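Local coordinates for protein putative Type I topoisomerase (Deinococcus radiodurans, PDB 3M4A) that probably relaxes DNA as a type IB topoisomerase, breaking one strand of the duplex, letting strands pass and rejoining it without ATP, at residues A111-S116 with V123-T128; F204-A209 with R215-T220. One frame throughout, in Å; residues are numbered along the deposited sequence.

Contact 1: residues A111-S116 with V123-T128. With nucleotides of chain B; nucleotides of chain C.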
ATOM      1  N   ALA A 111     -14.737   5.867  -0.754  1.00  7.59           N
ATOM      2  CA  ALA A 111     -15.596   6.789  -1.499  1.00  7.86           C
ATOM      3  C   ALA A 111     -15.695   6.364  -2.965  1.00  8.19           C
ATOM      4  O   ALA A 111     -16.807   6.190  -3.507  1.00  8.40           O
ATOM      5  CB  ALA A 111     -15.096   8.236  -1.357  1.00  7.74           C
ATOM      6  N   ASP A 112     -14.550   6.107  -3.593  1.00  8.29           N
ATOM      7  CA  ASP A 112     -14.524   5.645  -4.992  1.00  8.01           C
ATOM      8  C   ASP A 112     -15.208   4.292  -5.213  1.00  7.51           C
ATOM      9  O   ASP A 112     -15.836   4.057  -6.255  1.00  7.21           O
ATOM     10  CB  ASP A 112     -13.084   5.597  -5.506  1.00  8.86           C
ATOM     11  CG  ASP A 112     -12.488   6.994  -5.740  1.00 10.02           C
ATOM     12  OD1 ASP A 112     -13.234   7.906  -6.168  1.00 12.57           O
ATOM     13  OD2 ASP A 112     -11.269   7.169  -5.519  1.00  9.86           O
ATOM     14  N   LEU A 113     -15.105   3.392  -4.236  1.00  6.66           N
ATOM     15  CA  LEU A 113     -15.726   2.075  -4.328  1.00  6.79           C
ATOM     16  C   LEU A 113     -17.262   2.098  -4.267  1.00  5.97           C
ATOM     17  O   LEU A 113     -17.918   1.176  -4.738  1.00  6.10           O
ATOM     18  CB  LEU A 113     -15.187   1.169  -3.205  1.00  5.84           C
ATOM     19  CG  LEU A 113     -13.730   0.726  -3.353  1.00  6.61           C
ATOM     20  CD1 LEU A 113     -13.260   0.061  -2.070  1.00  6.39           C
ATOM     21  CD2 LEU A 113     -13.557  -0.201  -4.567  1.00  6.44           C
ATOM     22  N   ARG A 114     -17.829   3.136  -3.668  1.00  6.39           N
ATOM     23  CA  ARG A 114     -19.291   3.230  -3.517  1.00  7.74           C
ATOM     24  C   ARG A 114     -20.016   3.538  -4.828  1.00  8.17           C
ATOM     25  O   ARG A 114     -21.255   3.418  -4.912  1.00  8.38           O
ATOM     26  CB  ARG A 114     -19.630   4.298  -2.491  1.00  7.36           C
ATOM     27  CG  ARG A 114     -19.237   3.948  -1.054  1.00  8.46           C
ATOM     28  CD  ARG A 114     -19.968   4.820  -0.057  1.00  7.52           C
ATOM     29  NE  ARG A 114     -19.464   4.645   1.299  1.00  8.24           N
ATOM     30  CZ  ARG A 114     -19.832   3.652   2.103  1.00  8.29           C
ATOM     31  NH1 ARG A 114     -20.688   2.735   1.707  1.00  9.03           N
ATOM     32  NH2 ARG A 114     -19.321   3.577   3.310  1.00  8.64           N
ATOM     33  N   ALA A 115     -19.262   3.933  -5.846  1.00  8.72           N
ATOM     34  CA  ALA A 115     -19.831   4.185  -7.174  1.00  9.31           C
ATOM     35  C   ALA A 115     -20.475   2.951  -7.829  1.00  9.52           C
ATOM     36  O   ALA A 115     -20.129   1.810  -7.540  1.00  8.93           O
ATOM     37  CB  ALA A 115     -18.772   4.755  -8.093  1.00  9.08           C
ATOM     38  N   SER A 116     -21.432   3.181  -8.722  1.00  9.60           N
ATOM     39  CA  SER A 116     -22.089   2.061  -9.390  0.50  9.91           C
ATOM     40  C   SER A 116     -21.303   1.666 -10.631  1.00 10.23           C
ATOM     41  O   SER A 116     -20.565   2.475 -11.201  1.00 11.55           O
ATOM     42  CB  SER A 116     -23.543   2.381  -9.739  0.50 10.10           C
ATOM     43  OG  SER A 116     -23.626   3.520 -10.566  0.50 10.54           O
ATOM     44  N   VAL A 123     -12.327   0.925 -10.223  1.00  6.52           N
ATOM     45  CA  VAL A 123     -11.384  -0.147 -10.587  1.00  6.63           C
ATOM     46  C   VAL A 123     -10.000   0.155  -9.996  1.00  6.30           C
ATOM     47  O   VAL A 123      -9.341  -0.742  -9.462  1.00  6.28           O
ATOM     48  CB  VAL A 123     -11.314  -0.402 -12.100  1.00  6.75           C
ATOM     49  CG1 VAL A 123     -10.382  -1.561 -12.410  1.00  7.18           C
ATOM     50  CG2 VAL A 123     -12.709  -0.745 -12.638  1.00  4.82           C
ATOM     51  N   MET A 124      -9.567   1.417 -10.055  1.00  6.65           N
ATOM     52  CA  MET A 124      -8.290   1.804  -9.438  1.00  6.85           C
ATOM     53  C   MET A 124      -8.295   1.686  -7.914  1.00  5.88           C
ATOM     54  O   MET A 124      -7.282   1.313  -7.330  1.00  5.48           O
ATOM     55  CB  MET A 124      -7.853   3.190  -9.899  1.00  7.64           C
ATOM     56  CG  MET A 124      -7.456   3.148 -11.339  1.00  9.07           C
ATOM     57  SD  MET A 124      -6.781   4.671 -12.030  1.00 10.21           S
ATOM     58  CE  MET A 124      -8.143   5.799 -11.842  1.00 12.42           C
ATOM     59  N   ALA A 125      -9.424   1.984  -7.282  1.00  5.13           N
ATOM     60  CA  ALA A 125      -9.552   1.767  -5.836  1.00  5.21           C
ATOM     61  C   ALA A 125      -9.431   0.277  -5.493  1.00  4.86           C
ATOM     62  O   ALA A 125      -8.806  -0.084  -4.474  1.00  4.59           O
ATOM     63  CB  ALA A 125     -10.889   2.344  -5.318  1.00  4.81           C
ATOM     64  N   LEU A 126     -10.029  -0.590  -6.311  1.00  4.64           N
ATOM     65  CA  LEU A 126      -9.928  -2.045  -6.114  1.00  4.65           C
ATOM     66  C   LEU A 126      -8.462  -2.496  -6.260  1.00  4.85           C
ATOM     67  O   LEU A 126      -7.933  -3.292  -5.460  1.00  3.05           O
ATOM     68  CB  LEU A 126     -10.807  -2.783  -7.130  1.00  5.03           C
ATOM     69  CG  LEU A 126     -12.323  -2.658  -6.958  1.00  5.36           C
ATOM     70  CD1 LEU A 126     -13.063  -3.118  -8.214  1.00  5.22           C
ATOM     71  CD2 LEU A 126     -12.746  -3.523  -5.750  1.00  4.19           C
ATOM     72  N   MET A 127      -7.791  -1.961  -7.272  1.00  4.41           N
ATOM     73  CA  MET A 127      -6.379  -2.281  -7.495  1.00  4.65           C
ATOM     74  C   MET A 127      -5.494  -1.801  -6.350  1.00  4.59           C
ATOM     75  O   MET A 127      -4.575  -2.504  -5.956  1.00  5.35           O
ATOM     76  CB  MET A 127      -5.902  -1.697  -8.837  1.00  4.36           C
ATOM     77  CG  MET A 127      -6.547  -2.361 -10.038  1.00  2.23           C
ATOM     78  SD  MET A 127      -6.290  -1.424 -11.561  1.00  6.88           S
ATOM     79  CE  MET A 127      -4.732  -2.141 -12.082  1.00  9.69           C
ATOM     80  N   THR A 128      -5.804  -0.622  -5.804  1.00  3.91           N
ATOM     81  CA  THR A 128      -5.069  -0.048  -4.682  1.00  3.77           C
ATOM     82  C   THR A 128      -5.289  -0.906  -3.441  1.00  3.16           C
ATOM     83  O   THR A 128      -4.356  -1.160  -2.683  1.00  3.12           O
ATOM     84  CB  THR A 128      -5.462   1.402  -4.414  1.00  4.14           C
ATOM     85  OG1 THR A 128      -5.186   2.186  -5.582  1.00  5.73           O
ATOM     86  CG2 THR A 128      -4.638   1.972  -3.260  1.00  5.22           C
TER
ATOM     87  P    DG B   9     -19.850  -2.749  -3.597  1.00  5.93           P
ATOM     88  OP1  DG B   9     -19.064  -2.600  -4.857  1.00  6.83           O
ATOM     89  OP2  DG B   9     -20.295  -4.087  -3.156  1.00  6.51           O
ATOM     90  O5'  DG B   9     -19.068  -2.096  -2.367  1.00  6.23           O
ATOM     91  C5'  DG B   9     -18.537  -0.797  -2.455  1.00  6.76           C
ATOM     92  C4'  DG B   9     -18.362  -0.185  -1.075  1.00  6.43           C
ATOM     93  O4'  DG B   9     -19.620   0.023  -0.388  1.00  4.58           O
ATOM     94  C3'  DG B   9     -17.587  -1.069  -0.104  1.00  3.91           C
ATOM     95  O3'  DG B   9     -16.738  -0.238   0.661  1.00  4.13           O
ATOM     96  C2'  DG B   9     -18.669  -1.835   0.675  1.00  4.40           C
ATOM     97  C1'  DG B   9     -19.744  -0.790   0.808  1.00  4.16           C
ATOM     98  N9   DG B   9     -21.135  -1.215   0.753  1.00  3.17           N
ATOM     99  C8   DG B   9     -21.674  -2.119  -0.108  1.00  3.42           C
ATOM    100  N7   DG B   9     -22.966  -2.259  -0.020  1.00  3.79           N
ATOM    101  C5   DG B   9     -23.311  -1.374   0.977  1.00  3.18           C
ATOM    102  C6   DG B   9     -24.574  -1.070   1.522  1.00  3.88           C
ATOM    103  O6   DG B   9     -25.686  -1.517   1.228  1.00  3.78           O
ATOM    104  N1   DG B   9     -24.465  -0.117   2.509  1.00  3.22           N
ATOM    105  C2   DG B   9     -23.303   0.482   2.927  1.00  3.34           C
ATOM    106  N2   DG B   9     -23.378   1.398   3.904  1.00  3.02           N
ATOM    107  N3   DG B   9     -22.123   0.226   2.403  1.00  3.50           N
ATOM    108  C4   DG B   9     -22.202  -0.731   1.468  1.00  2.49           C
TER
ATOM    109  P    DT C   7     -19.094  10.238   0.307  1.00 22.73           P
ATOM    110  OP1  DT C   7     -17.607  10.305   0.327  1.00 23.98           O
ATOM    111  OP2  DT C   7     -19.892  11.441   0.677  1.00 22.66           O
ATOM    112  O5'  DT C   7     -19.521   9.748  -1.140  1.00 18.02           O
ATOM    113  C5'  DT C   7     -18.785   8.698  -1.734  1.00 16.21           C
ATOM    114  C4'  DT C   7     -19.537   8.095  -2.887  1.00 14.37           C
ATOM    115  O4'  DT C   7     -20.808   7.568  -2.433  1.00 11.73           O
ATOM    116  C3'  DT C   7     -19.885   9.077  -3.988  1.00 14.55           C
ATOM    117  O3'  DT C   7     -18.741   9.311  -4.788  1.00 16.03           O
ATOM    118  C2'  DT C   7     -20.999   8.337  -4.703  1.00 13.87           C
ATOM    119  C1'  DT C   7     -21.667   7.609  -3.556  1.00 12.89           C
ATOM    120  N1   DT C   7     -22.953   8.225  -3.082  1.00 11.97           N
ATOM    121  C2   DT C   7     -24.078   7.769  -3.717  1.00 10.90           C
ATOM    122  O2   DT C   7     -24.060   6.971  -4.622  1.00 13.79           O
ATOM    123  N3   DT C   7     -25.244   8.289  -3.264  1.00 12.12           N
ATOM    124  C4   DT C   7     -25.384   9.183  -2.252  1.00 11.21           C
ATOM    125  O4   DT C   7     -26.516   9.543  -1.954  1.00 13.92           O
ATOM    126  C5   DT C   7     -24.174   9.662  -1.615  1.00 12.39           C
ATOM    127  C7   DT C   7     -24.234  10.676  -0.504  1.00 13.09           C
ATOM    128  C6   DT C   7     -23.000   9.148  -2.055  1.00 11.15           C
TER
ATOM    129  P    DG B   8     -24.170  -1.477  -8.378  1.00 11.53           P
ATOM    130  OP1  DG B   8     -23.041  -1.344  -9.309  1.00  9.48           O
ATOM    131  OP2  DG B   8     -24.996  -2.696  -8.417  1.00 12.61           O
ATOM    132  O5'  DG B   8     -23.630  -1.229  -6.893  1.00  9.98           O
ATOM    133  C5'  DG B   8     -22.630  -0.309  -6.574  1.00  8.07           C
ATOM    134  C4'  DG B   8     -22.345  -0.360  -5.088  1.00  6.18           C
ATOM    135  O4'  DG B   8     -23.462   0.175  -4.347  1.00  7.27           O
ATOM    136  C3'  DG B   8     -22.139  -1.754  -4.510  1.00  6.44           C
ATOM    137  O3'  DG B   8     -21.079  -1.705  -3.578  1.00  7.46           O
ATOM    138  C2'  DG B   8     -23.437  -2.072  -3.799  1.00  6.97           C
ATOM    139  C1'  DG B   8     -23.731  -0.694  -3.261  1.00  6.34           C
ATOM    140  N9   DG B   8     -25.081  -0.401  -2.825  1.00  6.76           N
ATOM    141  C8   DG B   8     -26.270  -0.883  -3.324  1.00  6.47           C
ATOM    142  N7   DG B   8     -27.300  -0.371  -2.697  1.00  5.76           N
ATOM    143  C5   DG B   8     -26.754   0.483  -1.755  1.00  5.64           C
ATOM    144  C6   DG B   8     -27.378   1.318  -0.797  1.00  5.41           C
ATOM    145  O6   DG B   8     -28.612   1.431  -0.590  1.00  7.87           O
ATOM    146  N1   DG B   8     -26.470   1.999  -0.015  1.00  6.31           N
ATOM    147  C2   DG B   8     -25.097   1.944  -0.193  1.00  4.78           C
ATOM    148  N2   DG B   8     -24.362   2.696   0.636  1.00  6.32           N
ATOM    149  N3   DG B   8     -24.502   1.186  -1.096  1.00  4.36           N
ATOM    150  C4   DG B   8     -25.383   0.481  -1.838  1.00  3.42           C
TER

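Contact 2: residues F204-A209 with R215-T220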
ATOM      1  N   PHE A 204      -8.130  -6.117 -15.414  1.00  9.09           N
ATOM      2  CA  PHE A 204      -8.507  -4.807 -14.870  1.00  9.32           C
ATOM      3  C   PHE A 204      -8.924  -3.897 -16.004  1.00  9.52           C
ATOM      4  O   PHE A 204      -8.090  -3.338 -16.717  1.00 10.07           O
ATOM      5  CB  PHE A 204      -7.401  -4.210 -13.985  1.00  8.57           C
ATOM      6  CG  PHE A 204      -7.167  -5.016 -12.743  1.00  8.30           C
ATOM      7  CD1 PHE A 204      -6.041  -5.799 -12.611  1.00  7.97           C
ATOM      8  CD2 PHE A 204      -8.144  -5.052 -11.739  1.00  7.42           C
ATOM      9  CE1 PHE A 204      -5.865  -6.585 -11.489  1.00  7.66           C
ATOM     10  CE2 PHE A 204      -7.972  -5.821 -10.611  1.00  5.86           C
ATOM     11  CZ  PHE A 204      -6.843  -6.592 -10.481  1.00  7.48           C
ATOM     12  N   GLN A 205     -10.240  -3.819 -16.175  1.00 10.53           N
ATOM     13  CA  GLN A 205     -10.870  -2.999 -17.191  1.00 11.48           C
ATOM     14  C   GLN A 205     -11.946  -2.140 -16.558  1.00 11.92           C
ATOM     15  O   GLN A 205     -12.514  -2.489 -15.529  1.00 11.11           O
ATOM     16  CB  GLN A 205     -11.515  -3.895 -18.242  1.00 11.57           C
ATOM     17  CG  GLN A 205     -10.549  -4.813 -18.976  1.00 12.62           C
ATOM     18  CD  GLN A 205     -11.252  -5.643 -20.032  1.00 13.27           C
ATOM     19  OE1 GLN A 205     -11.243  -5.294 -21.217  1.00 18.17           O
ATOM     20  NE2 GLN A 205     -11.889  -6.728 -19.610  1.00 11.15           N
ATOM     21  N   THR A 206     -12.258  -1.033 -17.215  1.00 12.29           N
ATOM     22  CA  THR A 206     -13.312  -0.138 -16.756  1.00 13.74           C
ATOM     23  C   THR A 206     -14.356  -0.058 -17.866  1.00 14.62           C
ATOM     24  O   THR A 206     -14.001  -0.163 -19.027  1.00 14.55           O
ATOM     25  CB  THR A 206     -12.744   1.253 -16.418  1.00 13.45           C
ATOM     26  OG1 THR A 206     -13.801   2.154 -16.062  1.00 14.03           O
ATOM     27  CG2 THR A 206     -11.942   1.842 -17.590  1.00 13.12           C
ATOM     28  N   VAL A 207     -15.621   0.082 -17.480  1.00 16.17           N
ATOM     29  CA  VAL A 207     -16.762   0.204 -18.395  0.50 16.71           C
ATOM     30  C   VAL A 207     -17.437   1.547 -18.139  1.00 17.29           C
ATOM     31  O   VAL A 207     -17.689   1.886 -16.982  1.00 16.73           O
ATOM     32  CB  VAL A 207     -17.806  -0.906 -18.122  0.50 16.76           C
ATOM     33  CG1 VAL A 207     -19.086  -0.676 -18.936  0.50 16.96           C
ATOM     34  CG2 VAL A 207     -17.223  -2.271 -18.403  0.50 16.28           C
ATOM     35  N   ASP A 208     -17.726   2.315 -19.194  1.00 18.84           N
ATOM     36  CA  ASP A 208     -18.357   3.631 -19.024  1.00 19.82           C
ATOM     37  C   ASP A 208     -19.858   3.449 -19.128  1.00 21.04           C
ATOM     38  O   ASP A 208     -20.338   2.821 -20.062  1.00 22.27           O
ATOM     39  CB  ASP A 208     -17.864   4.633 -20.076  1.00 20.58           C
ATOM     40  CG  ASP A 208     -18.478   6.017 -19.895  1.00 21.16           C
ATOM     41  OD1 ASP A 208     -19.522   6.291 -20.545  1.00 26.02           O
ATOM     42  OD2 ASP A 208     -17.941   6.812 -19.091  1.00 24.48           O
ATOM     43  N   ALA A 209     -20.588   4.008 -18.167  1.00 22.27           N
ATOM     44  CA  ALA A 209     -22.013   3.750 -18.025  1.00 22.58           C
ATOM     45  C   ALA A 209     -22.824   4.490 -19.079  1.00 23.54           C
ATOM     46  O   ALA A 209     -23.916   4.044 -19.438  1.00 24.81           O
ATOM     47  CB  ALA A 209     -22.484   4.145 -16.636  1.00 23.27           C
ATOM     48  N   ARG A 215     -12.279  -0.235 -21.600  1.00 19.06           N
ATOM     49  CA  ARG A 215     -10.827  -0.136 -21.763  1.00 18.32           C
ATOM     50  C   ARG A 215     -10.101  -0.675 -20.535  1.00 17.47           C
ATOM     51  O   ARG A 215     -10.711  -0.855 -19.483  1.00 16.97           O
ATOM     52  CB  ARG A 215     -10.398   1.317 -22.016  1.00 18.09           C
ATOM     53  CG  ARG A 215     -10.726   2.287 -20.888  1.00 18.13           C
ATOM     54  CD  ARG A 215     -10.257   3.716 -21.171  1.00 18.16           C
ATOM     55  NE  ARG A 215     -10.533   4.608 -20.046  1.00 17.84           N
ATOM     56  CZ  ARG A 215      -9.795   4.678 -18.937  1.00 17.11           C
ATOM     57  NH1 ARG A 215      -8.720   3.910 -18.795  1.00 17.50           N
ATOM     58  NH2 ARG A 215     -10.129   5.514 -17.969  1.00 18.01           N
ATOM     59  N   ARG A 216      -8.798  -0.894 -20.672  1.00 16.77           N
ATOM     60  CA  ARG A 216      -7.967  -1.340 -19.558  1.00 16.20           C
ATOM     61  C   ARG A 216      -7.536  -0.189 -18.667  1.00 15.46           C
ATOM     62  O   ARG A 216      -7.390   0.948 -19.123  1.00 15.41           O
ATOM     63  CB  ARG A 216      -6.692  -1.997 -20.071  1.00 16.56           C
ATOM     64  CG  ARG A 216      -6.852  -3.372 -20.640  1.00 16.67           C
ATOM     65  CD  ARG A 216      -5.514  -3.875 -21.139  1.00 17.51           C
ATOM     66  NE  ARG A 216      -4.535  -3.876 -20.058  1.00 18.34           N
ATOM     67  CZ  ARG A 216      -3.215  -3.878 -20.221  1.00 18.68           C
ATOM     68  NH1 ARG A 216      -2.663  -3.917 -21.431  1.00 18.78           N
ATOM     69  NH2 ARG A 216      -2.437  -3.849 -19.150  1.00 20.18           N
ATOM     70  N   ILE A 217      -7.291  -0.493 -17.397  1.00 13.74           N
ATOM     71  CA  ILE A 217      -6.511   0.388 -16.538  1.00 13.34           C
ATOM     72  C   ILE A 217      -5.039  -0.038 -16.645  1.00 12.66           C
ATOM     73  O   ILE A 217      -4.680  -1.155 -16.258  1.00 12.26           O
ATOM     74  CB  ILE A 217      -6.933   0.301 -15.054  1.00 12.72           C
ATOM     75  CG1 ILE A 217      -8.419   0.640 -14.888  1.00 12.32           C
ATOM     76  CG2 ILE A 217      -6.047   1.204 -14.206  1.00 13.37           C
ATOM     77  CD1 ILE A 217      -8.806   2.059 -15.339  1.00 11.86           C
ATOM     78  N   HIS A 218      -4.204   0.845 -17.179  1.00 12.54           N
ATOM     79  CA  HIS A 218      -2.776   0.604 -17.311  1.00 12.40           C
ATOM     80  C   HIS A 218      -2.010   1.186 -16.126  1.00 12.17           C
ATOM     81  O   HIS A 218      -2.533   1.998 -15.369  1.00 12.10           O
ATOM     82  CB  HIS A 218      -2.256   1.241 -18.611  1.00 13.19           C
ATOM     83  CG  HIS A 218      -2.906   0.708 -19.854  1.00 13.32           C
ATOM     84  ND1 HIS A 218      -2.344  -0.287 -20.621  1.00 18.21           N
ATOM     85  CD2 HIS A 218      -4.058   1.053 -20.478  1.00 17.18           C
ATOM     86  CE1 HIS A 218      -3.124  -0.536 -21.660  1.00 16.07           C
ATOM     87  NE2 HIS A 218      -4.174   0.258 -21.592  1.00 15.98           N
ATOM     88  N   SER A 219      -0.750   0.788 -15.991  1.00 11.76           N
ATOM     89  CA  SER A 219       0.103   1.255 -14.896  1.00 12.11           C
ATOM     90  C   SER A 219       0.191   2.782 -14.771  1.00 11.77           C
ATOM     91  O   SER A 219       0.139   3.314 -13.674  1.00 11.34           O
ATOM     92  CB  SER A 219       1.506   0.640 -15.007  1.00 12.37           C
ATOM     93  OG  SER A 219       2.170   1.056 -16.197  1.00 12.46           O
ATOM     94  N   THR A 220       0.323   3.502 -15.882  1.00 12.83           N
ATOM     95  CA  THR A 220       0.446   4.961 -15.802  1.00 12.71           C
ATOM     96  C   THR A 220      -0.760   5.618 -15.120  1.00 11.99           C
ATOM     97  O   THR A 220      -0.596   6.464 -14.245  1.00 11.80           O
ATOM     98  CB  THR A 220       0.658   5.580 -17.187  1.00 13.13           C
ATOM     99  OG1 THR A 220       1.797   4.965 -17.796  1.00 15.67           O
ATOM    100  CG2 THR A 220       0.880   7.115 -17.077  1.00 14.06           C
TER
HETATM  101  O   HOH W   1      -5.362  -3.688 -17.295  1.00 13.08           O

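Contact 1: residues A111-S116 with V123-T128
Asp-112 and Ala-125 bring the end of helix 91-113 and the first half of helix 120-134 together, their CA atoms 6.4 Å apart. Two consecutive helices of the catalytic core of the type IB topoisomerase, joined by a short linker, pack here, with bound DNA against the linker. Small Ala-125 suits the close approach: its methyl meets CB of Asp-112 at 3.9 Å and CD2 of Leu-113 at 3.8 Å. Leu-113 has CG opposite its carbonyl carbon (chi1 -71°), a setting that carries the CD2 branch to the neighbouring helix, where it crosses Leu-126 obliquely and meets the CD2 methyl of that residue at 3.6 Å. The carboxylate of buried Asp-112 turns to other partners, with OD1 in a salt bridge to Arg-121 and OD2 hydrogen-bonded to Tyr-225 of helix 219-230, which also packs on Ala-125.

Arg-114 faces the minor-groove edge of the bases. It runs extended from CG to NE, its CB 3.5 Å from O4' of DT7 of chain C, and its NH1 is 3.0 Å from N3 of DG9 of chain B, which lies at the guanidinium edge and in its plane. A long side chain ending in a flat, cationic group can reach from the backbone to the base edge; a leucine in its place, lacking the charge, would probably leave this guanine N3 without the polar group that now meets it in plane. The chain at Ser-116 passes the phosphate, CA 3.5 Å from OP1 of DG8 of chain B. Within helix 120-134, Met-124 O is gripped from opposite faces of its carbonyl plane, by the amide N of Thr-128 and by its OG1 at 2.9 Å.

Contact 2: residues F204-A209 with R215-T220
Thr-206 and Arg-215 each hold a carbon between backbone N and carbonyl carbon: in Thr-206 a chi1 of 176° puts CG2 there, and in Arg-215 a chi1 of 62° does the same for CG. The two side chains therefore run side by side, with Thr-206 CG2 3.5 Å from Arg-215 CG. The methyl also lies over the centre of one guanidinium face, while NH1 makes a salt bridge to Glu-221 and a weak bond to Arg-216 O. On its other branch, Thr-206 gives OG1 to a hydrogen bond with Leu-118 O; beta-branching thus lets one residue present a methyl to Arg-215 and Ile-217 and a hydroxyl to Leu-118. CD1 of Ile-217 approaches the same methyl at 3.9 Å.

Thr-206 and Arg-215 belong to a two-stranded antiparallel beta hairpin, 205-207 with 214-216. They are its hydrogen-bonded pair, Thr-206 N reaching Arg-215 O at 2.8 Å and Arg-215 N returning to Thr-206 O at 3.1 Å; Gln-205 and Arg-216 are the adjoining non-hydrogen-bonded pair, their side chains diverging. Past the strand, Ile-217 N bonds to Phe-204 O at 3.0 Å from 37° above the carbonyl plane. Water 1 lies within hydrogen-bonding distance of Phe-204 O, and accepts from Arg-216 NE at 2.9 Å, at the edge of the guanidinium and in its plane. Arg-216 NH2 makes a salt bridge to Asp-141, whose other oxygen bonds His-218 ND1. His-218 CE1 stands 3.4 Å above the plane of the Arg-216 guanidinium, displaced toward its rim.

Overall arrangement
From the N terminus, helix 91-113 runs into the turn that contact 1 closes against helix 120-134. The chain then builds a three-stranded sheet and helix 186-196 before contact 2 closes the hairpin ahead of helix 219-230. The contacts follow in series, neither nested nor crossed, yet their centres lie only 12 Å apart. Helix 120-134 joins them: Met-127 packs on Phe-204 and Ile-217, Met-124 on Ile-217, and Val-123 CG2 on Gln-205 O. The turn spanned by contact 1 also meets the hairpin, since Leu-118 shares backbone hydrogen bonding with Val-207. Thus the DNA-facing helix end is tied through helix 120-134 to the hairpin.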